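Local coordinates for synaptonemal complex protein 2 (Mus musculus, PDB 5IWZ) that is a major component of the axial and lateral elements of synaptonemal complexes, required for SYCP3 insertion and for meiotic chromosome synapsis, at residues A[241-246]-A[250-255]. Residues are numbered along the deposited sequence; the frame is centred on the assembly and turned at random.
Sequences EWFSMD and NAFKEI
D246 and N250 are joined by a main-chain i to i+4 bond in the first turn of helix 246-253: N250 N donates to D246 O at 2.8 Å, nearly straight. Just upstream, helix 232-242 ends at W242, F243 leaves helical geometry, and the chain turns through S244 to M245, which takes the N-cap position of the next helix. This short link folds the chain back far enough for F243 and F252 to face each other, their CA atoms 8.6 Å apart.

What fills the gap is aromatic. F252 has its CG anti to the backbone N (chi1 -173°), which swings the ring out toward the end of the preceding helix. F243 touches it through CE2, which sits over one face of the F252 ring, offset toward the rim, and comes to 3.4 Å from F252 CG. The two rings meet obliquely, their planes inclined at 57°. W242 reaches the far end of the same phenyl, its benzo edge presented so that CE3 lies 3.7 Å from F252 CE2, with the planes 70° apart. W242 CB in turn lies against a face of F243, so the three side chains close into one cluster. F267 of helix 260-274 adds an edge-to-face partner to F252, while W242 and F243 also pack on helix 197-212.

At the more exposed end, N250 turns its amide oxygen to Y240 OH, a hydrogen bond back to the preceding helix. Across these segments the polar work thus falls to a single main-chain bond, and the buried remainder is hydrocarbon: oblique ring contacts seat helix 246-253 against its neighbours among the last helices before the strands that begin at 281, in this N-terminal piece of the longer protein.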
loop_
_atom_site.group_PDB
_atom_site.type_symbol
_atom_site.label_atom_id
_atom_site.label_comp_id
_atom_site.label_asym_id
_atom_site.label_seq_id
_atom_site.Cartn_x
_atom_site.Cartn_y
_atom_site.Cartn_z
ATOM N N GLU A 241 20.707 -14.927 -9.986
ATOM C CA GLU A 241 21.314 -14.254 -8.842
ATOM C C GLU A 241 20.305 -14.035 -7.721
ATOM O O GLU A 241 20.652 -14.144 -6.541
ATOM C CB GLU A 241 21.896 -12.906 -9.266
ATOM C CG GLU A 241 22.756 -12.982 -10.505
ATOM C CD GLU A 241 23.820 -11.909 -10.524
ATOM O OE1 GLU A 241 24.852 -12.090 -9.847
ATOM O OE2 GLU A 241 23.618 -10.882 -11.202
ATOM N N TRP A 242 19.055 -13.748 -8.082
ATOM C CA TRP A 242 18.027 -13.400 -7.108
ATOM C C TRP A 242 17.431 -14.617 -6.394
ATOM O O TRP A 242 16.952 -14.483 -5.263
ATOM C CB TRP A 242 16.919 -12.611 -7.803
ATOM C CG TRP A 242 17.341 -11.237 -8.219
ATOM C CD1 TRP A 242 18.449 -10.552 -7.792
ATOM C CD2 TRP A 242 16.661 -10.368 -9.138
ATOM N NE1 TRP A 242 18.501 -9.311 -8.397
ATOM C CE2 TRP A 242 17.418 -9.176 -9.226
ATOM C CE3 TRP A 242 15.500 -10.485 -9.907
ATOM C CZ2 TRP A 242 17.042 -8.114 -10.045
ATOM C CZ3 TRP A 242 15.126 -9.417 -10.714
ATOM C CH2 TRP A 242 15.892 -8.251 -10.772
ATOM N N PHE A 243 17.448 -15.801 -7.009
ATOM C CA PHE A 243 16.761 -16.958 -6.440
ATOM C C PHE A 243 17.702 -18.156 -6.400
ATOM O O PHE A 243 18.060 -18.709 -7.445
ATOM C CB PHE A 243 15.487 -17.269 -7.225
ATOM C CG PHE A 243 14.532 -16.103 -7.326
ATOM C CD1 PHE A 243 13.790 -15.695 -6.225
ATOM C CD2 PHE A 243 14.366 -15.420 -8.523
ATOM C CE1 PHE A 243 12.901 -14.625 -6.319
ATOM C CE2 PHE A 243 13.480 -14.359 -8.622
ATOM C CZ PHE A 243 12.745 -13.956 -7.513
ATOM N N SER A 244 18.083 -18.561 -5.182
ATOM C CA SER A 244 19.016 -19.671 -5.004
ATOM C C SER A 244 18.472 -20.968 -5.597
ATOM O O SER A 244 19.239 -21.781 -6.130
ATOM C CB SER A 244 19.328 -19.864 -3.518
ATOM O OG SER A 244 19.905 -18.704 -2.943
ATOM N N MET A 245 17.159 -21.187 -5.508
ATOM C CA MET A 245 16.571 -22.446 -5.955
ATOM C C MET A 245 16.403 -22.426 -7.473
ATOM O O MET A 245 15.756 -21.525 -8.016
ATOM C CB MET A 245 15.227 -22.693 -5.266
ATOM C CG MET A 245 14.409 -23.805 -5.943
ATOM S SD MET A 245 12.909 -24.425 -5.114
ATOM C CE MET A 245 13.455 -24.587 -3.421
ATOM N N ASP A 246 16.970 -23.430 -8.153
ATOM C CA ASP A 246 16.918 -23.470 -9.616
ATOM C C ASP A 246 15.480 -23.470 -10.126
ATOM O O ASP A 246 15.141 -22.722 -11.054
ATOM C CB ASP A 246 17.673 -24.693 -10.136
ATOM C CG ASP A 246 19.179 -24.542 -10.012
ATOM O OD1 ASP A 246 19.910 -25.411 -10.533
ATOM O OD2 ASP A 246 19.629 -23.552 -9.395
ATOM N N ASN A 250 14.204 -20.549 -12.640
ATOM C CA ASN A 250 13.659 -20.918 -13.950
ATOM C C ASN A 250 12.267 -20.322 -14.169
ATOM O O ASN A 250 11.980 -19.752 -15.229
ATOM C CB ASN A 250 13.583 -22.450 -14.101
ATOM C CG ASN A 250 14.945 -23.124 -14.150
ATOM O OD1 ASN A 250 15.983 -22.469 -14.289
ATOM N ND2 ASN A 250 14.944 -24.458 -14.049
ATOM N N ALA A 251 11.368 -20.486 -13.196
ATOM C CA ALA A 251 10.023 -19.929 -13.351
ATOM C C ALA A 251 10.055 -18.409 -13.502
ATOM O O ALA A 251 9.314 -17.842 -14.317
ATOM C CB ALA A 251 9.139 -20.325 -12.166
ATOM N N PHE A 252 10.910 -17.733 -12.726
ATOM C CA PHE A 252 10.965 -16.274 -12.777
ATOM C C PHE A 252 11.317 -15.781 -14.173
ATOM O O PHE A 252 10.672 -14.866 -14.703
ATOM C CB PHE A 252 11.975 -15.750 -11.758
ATOM C CG PHE A 252 11.982 -14.254 -11.631
ATOM C CD1 PHE A 252 10.955 -13.597 -10.953
ATOM C CD2 PHE A 252 13.015 -13.498 -12.177
ATOM C CE1 PHE A 252 10.960 -12.214 -10.829
ATOM C CE2 PHE A 252 13.026 -12.118 -12.057
ATOM C CZ PHE A 252 11.995 -11.473 -11.383
ATOM N N LYS A 253 12.340 -16.394 -14.786
ATOM C CA LYS A 253 12.803 -16.033 -16.124
ATOM C C LYS A 253 11.722 -16.177 -17.198
ATOM O O LYS A 253 11.892 -15.636 -18.298
ATOM C CB LYS A 253 14.009 -16.906 -16.504
ATOM C CG LYS A 253 13.599 -18.190 -17.236
ATOM C CD LYS A 253 14.611 -19.315 -17.112
ATOM C CE LYS A 253 14.105 -20.580 -17.791
ATOM N NZ LYS A 253 13.808 -20.360 -19.229
ATOM N N GLU A 254 10.637 -16.911 -16.930
ATOM C CA GLU A 254 9.583 -17.094 -17.925
ATOM C C GLU A 254 8.505 -16.018 -17.882
ATOM O O GLU A 254 7.641 -15.996 -18.764
ATOM C CB GLU A 254 8.919 -18.474 -17.761
ATOM C CG GLU A 254 9.863 -19.638 -17.959
ATOM C CD GLU A 254 10.350 -19.741 -19.383
ATOM O OE1 GLU A 254 11.436 -20.300 -19.603
ATOM O OE2 GLU A 254 9.664 -19.272 -20.315
ATOM N N ILE A 255 8.533 -15.119 -16.900
ATOM C CA ILE A 255 7.523 -14.066 -16.844
ATOM C C ILE A 255 7.724 -13.122 -18.024
ATOM O O ILE A 255 8.788 -12.505 -18.174
ATOM C CB ILE A 255 7.579 -13.312 -15.509
ATOM C CG1 ILE A 255 7.373 -14.269 -14.331
ATOM C CG2 ILE A 255 6.553 -12.192 -15.491
ATOM C CD1 ILE A 255 7.536 -13.574 -12.983
#